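Local coordinates for histidine kinase (Methanosarcina mazei, PDB 3LI9), which probably acts as a membrane-bound sensor histidine kinase, using ATP to phosphorylate protein histidine, with this chain forming its extracellular PDC-fold (Cache) sensor domain, at residues A[31-36]-A[256-261]; A[61-66]-A[105-110]; A[73-78]-A[167-172]; A[137-142]-A[149-154]. All blocks are in the same frame, centred on the assembly; numbering follows the deposited sequence.

Contact 1 (A[31-36]-A[256-261]); sequences AQMEAN and VKTGDF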
# COMPACT_ATOMS: atom_id res chain seq x y z
N ALA A 31 0.49 1.52 -11.98
CA ALA A 31 1.62 2.38 -12.45
C ALA A 31 2.17 3.27 -11.32
O ALA A 31 3.38 3.33 -11.14
CB ALA A 31 1.19 3.25 -13.65
N GLN A 32 1.31 3.92 -10.53
CA GLN A 32 1.80 4.83 -9.52
C GLN A 32 2.33 4.01 -8.38
O GLN A 32 3.24 4.43 -7.69
CB GLN A 32 0.73 5.76 -8.99
CG GLN A 32 1.21 6.79 -7.93
CD GLN A 32 2.38 7.70 -8.40
OE1 GLN A 32 2.29 8.36 -9.43
NE2 GLN A 32 3.47 7.69 -7.67
N MSE A 33 1.79 2.83 -8.21
CA MSE A 33 2.35 1.99 -7.11
C MSE A 33 3.80 1.54 -7.44
O MSE A 33 4.62 1.42 -6.54
CB MSE A 33 1.41 0.76 -6.83
CG MSE A 33 0.07 1.33 -6.43
SE MSE A 33 -1.21 -0.17 -6.24
CE MSE A 33 -0.45 -1.14 -4.78
N GLU A 34 4.08 1.20 -8.69
CA GLU A 34 5.41 0.79 -9.07
C GLU A 34 6.35 2.02 -8.87
O GLU A 34 7.52 1.86 -8.51
CB GLU A 34 5.44 0.35 -10.55
CG GLU A 34 4.58 -0.89 -10.77
CD GLU A 34 5.13 -1.93 -11.75
OE1 GLU A 34 6.29 -1.88 -12.21
OE2 GLU A 34 4.36 -2.84 -12.12
N ALA A 35 5.85 3.22 -9.15
CA ALA A 35 6.72 4.41 -8.95
C ALA A 35 7.03 4.55 -7.44
O ALA A 35 8.22 4.79 -7.05
CB ALA A 35 6.06 5.72 -9.51
N ASN A 36 5.99 4.41 -6.57
CA ASN A 36 6.24 4.60 -5.15
C ASN A 36 7.16 3.54 -4.59
O ASN A 36 8.05 3.84 -3.74
CB ASN A 36 4.86 4.56 -4.41
CG ASN A 36 4.07 5.81 -4.62
OD1 ASN A 36 4.64 6.86 -4.94
ND2 ASN A 36 2.77 5.72 -4.48
N VAL A 256 -3.65 -6.27 -9.32
CA VAL A 256 -2.73 -5.12 -9.38
C VAL A 256 -1.39 -5.67 -9.03
O VAL A 256 -1.21 -6.07 -7.92
CB VAL A 256 -3.23 -4.09 -8.33
CG1 VAL A 256 -2.21 -2.94 -8.17
CG2 VAL A 256 -4.56 -3.50 -8.85
N LYS A 257 -0.45 -5.68 -9.99
CA LYS A 257 0.82 -6.43 -9.89
C LYS A 257 1.57 -6.09 -8.60
O LYS A 257 2.13 -6.95 -7.96
CB LYS A 257 1.66 -6.00 -11.13
CG LYS A 257 2.87 -6.78 -11.41
CD LYS A 257 3.39 -6.36 -12.83
CE LYS A 257 4.76 -6.94 -13.06
NZ LYS A 257 5.68 -6.28 -12.09
N THR A 258 1.61 -4.81 -8.22
CA THR A 258 2.34 -4.39 -7.04
C THR A 258 1.49 -4.76 -5.81
O THR A 258 0.43 -4.20 -5.57
CB THR A 258 2.62 -2.88 -7.10
OG1 THR A 258 3.35 -2.64 -8.28
CG2 THR A 258 3.51 -2.46 -5.87
N GLY A 259 1.92 -5.77 -5.06
CA GLY A 259 1.17 -6.19 -3.89
C GLY A 259 0.05 -7.21 -4.13
O GLY A 259 -0.55 -7.67 -3.15
N ASP A 260 -0.26 -7.53 -5.37
CA ASP A 260 -1.47 -8.34 -5.69
C ASP A 260 -2.72 -7.81 -5.02
O ASP A 260 -3.48 -8.54 -4.39
CB ASP A 260 -1.21 -9.78 -5.27
CG ASP A 260 -0.34 -10.52 -6.35
OD1 ASP A 260 -0.26 -10.07 -7.53
OD2 ASP A 260 0.23 -11.57 -5.99
N PHE A 261 -2.93 -6.48 -5.13
CA PHE A 261 -4.22 -5.91 -4.83
C PHE A 261 -5.14 -6.29 -5.99
O PHE A 261 -4.72 -7.02 -6.89
CB PHE A 261 -4.09 -4.37 -4.73
CG PHE A 261 -3.48 -3.91 -3.40
CD1 PHE A 261 -2.69 -4.78 -2.65
CD2 PHE A 261 -3.57 -2.60 -3.00
CE1 PHE A 261 -2.06 -4.40 -1.39
CE2 PHE A 261 -2.93 -2.14 -1.77
CZ PHE A 261 -2.21 -3.05 -0.97
O HOH W 1 5.89 -3.90 -14.24

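Contact 2 (A[61-66]-A[105-110]); sequences IIKRIL and PYCNKI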
# COMPACT_ATOMS: atom_id res chain seq x y z
N ILE A 61 17.75 14.51 3.28
CA ILE A 61 17.45 13.72 2.06
C ILE A 61 16.00 13.21 2.13
O ILE A 61 15.21 13.37 1.15
CB ILE A 61 18.45 12.56 1.90
CG1 ILE A 61 19.84 13.13 1.43
CG2 ILE A 61 17.86 11.47 0.90
CD1 ILE A 61 21.05 12.13 1.63
N ILE A 62 15.60 12.61 3.26
CA ILE A 62 14.22 12.03 3.27
C ILE A 62 13.20 13.16 3.29
O ILE A 62 12.10 12.98 2.74
CB ILE A 62 13.95 11.07 4.43
CG1 ILE A 62 14.21 11.71 5.81
CG2 ILE A 62 14.89 9.87 4.27
CD1 ILE A 62 13.85 10.75 7.09
N LYS A 63 13.55 14.32 3.87
CA LYS A 63 12.63 15.48 3.84
C LYS A 63 12.45 16.00 2.43
O LYS A 63 11.30 16.33 2.03
CB LYS A 63 13.16 16.60 4.73
CG LYS A 63 12.18 17.78 4.87
CD LYS A 63 12.63 18.83 5.90
CE LYS A 63 12.73 18.22 7.27
NZ LYS A 63 13.43 19.17 8.18
N ARG A 64 13.54 16.02 1.67
CA ARG A 64 13.46 16.47 0.26
C ARG A 64 12.58 15.50 -0.55
O ARG A 64 11.75 15.91 -1.36
CB ARG A 64 14.86 16.67 -0.34
CG ARG A 64 14.84 17.13 -1.80
CD ARG A 64 14.23 18.56 -1.80
NE ARG A 64 14.40 19.20 -3.16
CZ ARG A 64 15.52 19.87 -3.51
NH1 ARG A 64 16.51 19.98 -2.68
NH2 ARG A 64 15.58 20.48 -4.69
N ILE A 65 12.79 14.18 -0.35
CA ILE A 65 12.01 13.21 -1.13
C ILE A 65 10.53 13.39 -0.75
O ILE A 65 9.65 13.30 -1.60
CB ILE A 65 12.51 11.79 -0.77
CG1 ILE A 65 13.91 11.58 -1.38
CG2 ILE A 65 11.51 10.70 -1.34
CD1 ILE A 65 14.55 10.25 -0.96
N LEU A 66 10.18 13.62 0.52
CA LEU A 66 8.78 13.83 0.89
C LEU A 66 8.21 15.08 0.19
O LEU A 66 7.16 15.02 -0.42
CB LEU A 66 8.67 13.96 2.42
CG LEU A 66 7.26 14.35 2.88
CD1 LEU A 66 6.35 13.12 2.59
CD2 LEU A 66 7.32 14.59 4.38
N PRO A 105 14.50 7.89 11.81
CA PRO A 105 13.74 9.14 11.55
C PRO A 105 12.48 8.90 10.67
O PRO A 105 12.59 8.29 9.59
CB PRO A 105 14.76 10.05 10.87
CG PRO A 105 15.68 9.03 10.07
CD PRO A 105 15.77 7.83 11.05
N TYR A 106 11.33 9.42 11.12
CA TYR A 106 10.07 9.32 10.35
C TYR A 106 9.71 10.75 9.98
O TYR A 106 9.23 11.52 10.83
CB TYR A 106 8.98 8.67 11.22
CG TYR A 106 7.62 8.61 10.55
CD1 TYR A 106 7.51 8.10 9.29
CD2 TYR A 106 6.46 9.02 11.22
CE1 TYR A 106 6.21 7.99 8.64
CE2 TYR A 106 5.22 8.93 10.59
CZ TYR A 106 5.12 8.37 9.32
OH TYR A 106 3.92 8.31 8.67
N CYS A 107 10.01 11.14 8.74
CA CYS A 107 9.75 12.51 8.26
C CYS A 107 8.36 12.48 7.63
O CYS A 107 8.13 11.73 6.70
CB CYS A 107 10.85 12.88 7.27
SG CYS A 107 10.51 14.54 6.61
N ASN A 108 7.44 13.25 8.20
CA ASN A 108 6.02 13.14 7.76
C ASN A 108 5.25 14.42 7.85
O ASN A 108 5.65 15.35 8.54
CB ASN A 108 5.31 12.05 8.60
CG ASN A 108 5.12 12.48 10.05
OD1 ASN A 108 6.01 12.29 10.95
ND2 ASN A 108 4.02 13.12 10.28
N LYS A 109 4.14 14.44 7.15
CA LYS A 109 3.16 15.52 7.33
C LYS A 109 1.78 15.03 7.76
O LYS A 109 0.74 15.66 7.40
CB LYS A 109 3.13 16.38 6.05
CG LYS A 109 2.83 15.64 4.86
CD LYS A 109 2.85 16.58 3.57
CE LYS A 109 4.21 17.07 3.20
NZ LYS A 109 4.11 17.57 1.76
N ILE A 110 1.74 13.99 8.58
CA ILE A 110 0.50 13.35 9.05
C ILE A 110 -0.38 14.35 9.74
O ILE A 110 -1.58 14.37 9.50
CB ILE A 110 0.82 12.23 10.09
CG1 ILE A 110 1.58 11.03 9.51
CG2 ILE A 110 -0.50 11.65 10.82
CD1 ILE A 110 0.76 10.20 8.53
O HOH W 2 4.47 15.09 0.29

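Contact 3 (A[73-78]-A[167-172]); sequences IGVYLG and AGVDVP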
# COMPACT_ATOMS: atom_id res chain seq x y z
N ILE A 73 3.00 10.81 2.25
CA ILE A 73 2.80 11.52 3.48
C ILE A 73 3.94 11.28 4.51
O ILE A 73 4.02 11.97 5.51
CB ILE A 73 1.41 11.17 4.10
CG1 ILE A 73 0.98 12.21 5.12
CG2 ILE A 73 1.42 9.72 4.73
CD1 ILE A 73 -0.59 12.15 5.41
N GLY A 74 4.79 10.31 4.24
CA GLY A 74 5.89 10.04 5.11
C GLY A 74 7.02 9.41 4.30
O GLY A 74 6.80 8.68 3.34
N VAL A 75 8.23 9.69 4.73
CA VAL A 75 9.42 9.01 4.19
C VAL A 75 10.32 8.77 5.41
O VAL A 75 10.46 9.62 6.30
CB VAL A 75 10.22 9.91 3.18
CG1 VAL A 75 11.51 9.17 2.59
CG2 VAL A 75 9.32 10.34 2.02
N TYR A 76 10.90 7.56 5.44
CA TYR A 76 11.60 7.20 6.67
C TYR A 76 12.75 6.24 6.44
O TYR A 76 12.81 5.52 5.44
CB TYR A 76 10.63 6.68 7.72
CG TYR A 76 9.73 5.54 7.24
CD1 TYR A 76 10.15 4.24 7.34
CD2 TYR A 76 8.50 5.82 6.58
CE1 TYR A 76 9.34 3.16 6.89
CE2 TYR A 76 7.71 4.79 6.13
CZ TYR A 76 8.12 3.47 6.29
OH TYR A 76 7.28 2.50 5.84
N LEU A 77 13.64 6.18 7.47
CA LEU A 77 14.70 5.19 7.48
C LEU A 77 14.64 4.58 8.90
O LEU A 77 14.27 5.29 9.89
CB LEU A 77 16.05 5.93 7.37
CG LEU A 77 16.24 6.62 6.00
CD1 LEU A 77 17.51 7.53 6.10
CD2 LEU A 77 16.42 5.59 4.89
N GLY A 78 14.92 3.28 9.02
CA GLY A 78 14.98 2.70 10.37
C GLY A 78 16.17 1.72 10.34
O GLY A 78 16.23 0.88 9.49
N ALA A 167 14.29 1.39 4.29
CA ALA A 167 13.88 2.73 3.84
C ALA A 167 12.43 2.51 3.43
O ALA A 167 12.10 1.50 2.80
CB ALA A 167 14.70 3.22 2.61
N GLY A 168 11.60 3.49 3.75
CA GLY A 168 10.19 3.32 3.46
C GLY A 168 9.48 4.58 3.10
O GLY A 168 9.95 5.64 3.38
N VAL A 169 8.33 4.45 2.42
CA VAL A 169 7.42 5.57 2.23
C VAL A 169 5.98 5.19 2.58
O VAL A 169 5.56 4.01 2.40
CB VAL A 169 7.45 6.08 0.76
CG1 VAL A 169 8.92 6.41 0.35
CG2 VAL A 169 6.93 4.98 -0.19
N ASP A 170 5.26 6.20 3.13
CA ASP A 170 3.82 6.05 3.46
C ASP A 170 3.01 6.75 2.42
O ASP A 170 3.28 7.89 2.09
CB ASP A 170 3.52 6.67 4.83
CG ASP A 170 4.05 5.85 6.00
OD1 ASP A 170 4.39 4.67 5.83
OD2 ASP A 170 4.07 6.39 7.12
N VAL A 171 2.01 6.05 1.90
CA VAL A 171 1.23 6.52 0.75
C VAL A 171 -0.27 6.63 1.15
O VAL A 171 -0.89 5.60 1.34
CB VAL A 171 1.37 5.56 -0.40
CG1 VAL A 171 0.62 6.07 -1.71
CG2 VAL A 171 2.93 5.47 -0.82
N PRO A 172 -0.85 7.81 1.22
CA PRO A 172 -2.32 7.91 1.54
C PRO A 172 -3.10 7.33 0.38
O PRO A 172 -2.73 7.45 -0.82
CB PRO A 172 -2.64 9.45 1.53
CG PRO A 172 -1.24 10.06 1.83
CD PRO A 172 -0.16 9.12 1.21

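Contact 4 (A[137-142]-A[149-154]); sequences DTLTEP and FMVSYD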
# COMPACT_ATOMS: atom_id res chain seq x y z
N ASP A 137 11.67 -6.36 -0.72
CA ASP A 137 10.75 -5.18 -0.71
C ASP A 137 9.34 -5.63 -0.31
O ASP A 137 8.84 -6.66 -0.81
CB ASP A 137 10.73 -4.57 -2.13
CG ASP A 137 12.09 -4.22 -2.57
OD1 ASP A 137 12.79 -3.57 -1.77
OD2 ASP A 137 12.53 -4.68 -3.68
N THR A 138 8.67 -4.87 0.55
CA THR A 138 7.34 -5.23 1.04
C THR A 138 6.34 -4.10 0.92
O THR A 138 6.74 -2.94 0.83
CB THR A 138 7.42 -5.71 2.49
OG1 THR A 138 7.67 -4.58 3.36
CG2 THR A 138 8.59 -6.65 2.60
N LEU A 139 5.06 -4.45 0.88
CA LEU A 139 3.99 -3.53 0.89
C LEU A 139 3.03 -4.03 1.97
O LEU A 139 2.57 -5.21 1.92
CB LEU A 139 3.33 -3.51 -0.49
CG LEU A 139 2.05 -2.75 -0.63
CD1 LEU A 139 2.26 -1.25 -0.49
CD2 LEU A 139 1.48 -3.05 -2.03
N THR A 140 2.76 -3.17 2.95
CA THR A 140 1.84 -3.57 4.04
C THR A 140 0.41 -3.66 3.50
O THR A 140 0.01 -3.11 2.44
CB THR A 140 1.82 -2.48 5.17
OG1 THR A 140 1.23 -1.28 4.63
CG2 THR A 140 3.25 -2.27 5.71
N GLU A 141 -0.43 -4.28 4.31
CA GLU A 141 -1.86 -4.19 4.07
C GLU A 141 -2.26 -2.75 4.44
O GLU A 141 -1.59 -2.16 5.27
CB GLU A 141 -2.54 -5.28 4.90
CG GLU A 141 -2.52 -6.62 4.00
CD GLU A 141 -3.39 -6.50 2.68
OE1 GLU A 141 -4.61 -6.57 2.90
OE2 GLU A 141 -2.90 -6.37 1.45
N PRO A 142 -3.26 -2.19 3.76
CA PRO A 142 -3.68 -0.81 4.09
C PRO A 142 -4.15 -0.71 5.53
O PRO A 142 -4.63 -1.70 6.14
CB PRO A 142 -4.86 -0.57 3.14
CG PRO A 142 -5.49 -2.04 3.00
CD PRO A 142 -4.12 -2.72 2.69
N PHE A 149 -5.96 6.90 6.03
CA PHE A 149 -5.93 5.58 5.36
C PHE A 149 -4.71 5.57 4.44
O PHE A 149 -4.56 6.47 3.61
CB PHE A 149 -7.21 5.44 4.53
CG PHE A 149 -7.46 3.97 4.11
CD1 PHE A 149 -7.25 2.92 4.99
CD2 PHE A 149 -7.81 3.71 2.81
CE1 PHE A 149 -7.49 1.58 4.57
CE2 PHE A 149 -8.04 2.43 2.38
CZ PHE A 149 -7.83 1.39 3.22
N MSE A 150 -3.83 4.60 4.63
CA MSE A 150 -2.58 4.53 3.88
C MSE A 150 -2.04 3.11 3.76
O MSE A 150 -2.57 2.13 4.31
CB MSE A 150 -1.53 5.40 4.56
CG MSE A 150 -1.21 4.94 5.97
SE MSE A 150 0.08 6.25 6.82
CE MSE A 150 -1.16 7.66 7.17
N VAL A 151 -1.01 3.03 2.92
CA VAL A 151 -0.19 1.82 2.88
C VAL A 151 1.28 2.22 2.95
O VAL A 151 1.62 3.34 2.60
CB VAL A 151 -0.51 1.06 1.56
CG1 VAL A 151 -0.04 1.78 0.29
CG2 VAL A 151 -0.13 -0.39 1.67
N SER A 152 2.13 1.29 3.38
CA SER A 152 3.56 1.57 3.44
C SER A 152 4.34 0.67 2.52
O SER A 152 4.06 -0.53 2.48
CB SER A 152 4.03 1.28 4.91
OG SER A 152 5.31 1.84 5.05
N TYR A 153 5.33 1.24 1.85
CA TYR A 153 6.25 0.46 1.01
C TYR A 153 7.59 0.46 1.74
O TYR A 153 8.08 1.52 2.11
CB TYR A 153 6.49 1.16 -0.34
CG TYR A 153 5.27 1.26 -1.27
CD1 TYR A 153 5.16 0.40 -2.37
CD2 TYR A 153 4.24 2.18 -1.02
CE1 TYR A 153 4.07 0.49 -3.22
CE2 TYR A 153 3.11 2.25 -1.86
CZ TYR A 153 3.07 1.39 -2.96
OH TYR A 153 1.97 1.46 -3.80
N ASP A 154 8.24 -0.70 1.88
CA ASP A 154 9.48 -0.74 2.65
C ASP A 154 10.50 -1.59 1.91
O ASP A 154 10.18 -2.65 1.43
CB ASP A 154 9.26 -1.33 4.04
CG ASP A 154 8.22 -0.54 4.80
OD1 ASP A 154 8.62 0.50 5.36
OD2 ASP A 154 6.99 -0.88 4.77

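Contact 1 (A[31-36]-A[256-261])
Met33, present as selenomethionine, carries CG beside its own backbone N (chi1 -60°), runs extended through chi2 and bends at chi3 (64°), so that SE meets Val256 while CE turns in toward Phe261. SE lies 3.5 Å from Val256 CG1, the two side chains set crosswise. The CE methyl of Met33 sits over one face of the Phe261 ring, displaced toward the rim and 4.2 Å from the centroid, a CH-pi contact that is part of a Met-aromatic pair. That same CE is 3.3 Å from the carbonyl O of Thr258, and Met33 CB packs on Thr258 CB at 3.8 Å. One residue on, Glu34 lays CG 3.3 Å from Thr258 OG1, a hydroxyl whose hydrogen bond goes to Asp30, one turn earlier on the helix. The carboxylate reaches farther: Glu34 OE2 and Lys257 NZ form a long salt bridge of 3.7 Å, and a water that donates to OE2 at 2.8 Å accepts a weak bond from the same NZ. The long N-terminal helix is thus joined to the turn between strands 248-256 and 261-268 by buried apolar packing of Met33 on Val256 and Phe261, with a charged pair at its margin. Because OE2 also lies close to the carboxylate of Asp30, the Lys257 ammonium probably offsets negative charge there, while the close fit comes from Met33.

Contact 2 (A[61-66]-A[105-110])
Apolar packing carries most of the contact between Ile62, Lys63 and Leu66 of the helix and Pro105 and Cys107 of the strand. The CG1 branch of Ile62 is tucked over its own backbone, flanked by N and C (chi1 56°), from where CD1 reaches the strand, 3.7 Å from Cys107 CB and 3.9 Å from Pro105 CG. Leu66, one turn later, brings CD2 to 3.9 Å from Cys107 SG. Cys107 is thus met by Ile62 at CB and by Lys63 and Leu66 at SG: its thiol, turned away from its own backbone N (chi1 177°), lies against the backbone of the helix itself, 3.6 Å from Lys63 CA, with CB of the same lysine close by. Beyond the strand's end the aliphatic part of Lys109 takes over, crossing Leu66 so that Lys109 CE stands 4.1 Å from Leu66 CG.

The polar link runs through a water. The amine of Lys109 donates to it from NZ at 2.9 Å, and that water lies 2.8 Å from Leu66 O and may donate to it, linking the lysine to the helix without a direct bond.

The third element is geometry. Helix and strand segments run in nearly the same direction, 28° apart, with 8.4 Å between their axes at closest approach. Ile62 and Leu66 also rest on Val75 of the next strand, whereas Tyr106 points from the opposite side of its strand. A helix laid along one face of an antiparallel sheet in this way, leaving the other face for a pocket, is characteristic of the PAS-like PDC fold of Cache sensor domains.

Contact 3 (A[73-78]-A[167-172])
Ala167 faces Leu77 in a non-hydrogen-bonded pair, its CB 3.7 Å from Leu77 CD2 on the side of the sheet covered by helices. Gly168 pairs with Tyr76 through two backbone bonds, Gly168 N to Tyr76 O (2.9 Å) and Tyr76 N to Gly168 O (3.0 Å). The chi1 of Tyr76 (53°) folds its ring back across the neighbouring strand, with Gly168 CA over its face, 3.7 Å from the centroid; the absence of a side chain at Gly168 lets the ring lie this close. Val169 returns to the helix side, opposite Val75. These are adjoining antiparallel strands of the PDC-fold sheet, and on the Tyr76 side they floor a pocket holding a buffer molecule, probably from crystallisation, bonded by Asp170 and weakly by the Tyr76 hydroxyl, whose principal partner is Asp154, through a short hydrogen bond. Asp170 OD1 comes to the ring edge, 3.3 Å from Tyr76 CE2, and OD2 bonds Tyr106. A leucine in place of Tyr76 would probably lose the flat ring over Gly168 CA and leave Asp154 without its hydroxyl partner. Asp170 also faces both Ile73 and Gly74, a classic beta bulge: its N donates to Gly74 O and its O accepts from Ile73 N. Last, Pro172 lays CG 3.7 Å from Ile73 CB.

Contact 4 (A[137-142]-A[149-154])
Leu139 sets its CD1 methyl over the Tyr153 ring where strand 138-139 runs antiparallel to strand 148-159 at one side of the PDC-fold sheet. With CG trans to N (chi1 171°), Leu139 CD1 stands over the centre of the ring, 3.6 Å from the centroid and only 7° off its normal, a CH-pi contact. The same leucine lies across Val151. Thr138 and Asp154, whose side chains lie on the opposite face from Leu139, form a hydrogen-bonded pair: Thr138 N reaches Asp154 O at 2.8 Å, Asp154 N returns to Thr138 O, and the two side chains slant past one another. Between them and Thr140 in the facing strand's run, Ser152 OG, whose modelled place is less sure, bonds Asp170.

At Thr140 the regular pattern changes. Its N still donates to Ser152 O (3.0 Å), but Ser152 N is taken up by the threonine hydroxyl, Ser152 N to Thr140 OG1 being 3.0 Å with a nearly straight bond (167°). The hydroxyl spends its own proton on Glu141 O, so that it accepts from the facing strand and donates within its own loop, just past the end of strand 138-139. A valine here would probably leave Ser152 N without its acceptor and Glu141 O without the hydroxyl that donates to it. Beyond it, the Pro142 ring runs alongside Phe149, with Pro142 CB 3.6 Å from Phe149 CZ and Pro142 CA 3.2 Å from Met150 O.

The chain opens with helix 13-48, whose segment 31-36 waits for its partner until residues 256-261, so contact 1 closes the longest loop and encloses the other three. Helix 55-67 then enters contact 2 and strand 74-79 enters contact 3; residues 105-110 complete contact 2 before 167-172 complete contact 3, and these two loops cross. Contact 4 forms and closes within contact 3, after contact 2 is finished. Contacts 2, 3 and 4 build one sheet and its helical cover, with Asp170 joined to Tyr106 and Val171 to Val151 between them. Contact 1 ties the long helix to the four-stranded sheet, its Met33 and Phe261 touching Tyr153 and Leu139 of contact 4.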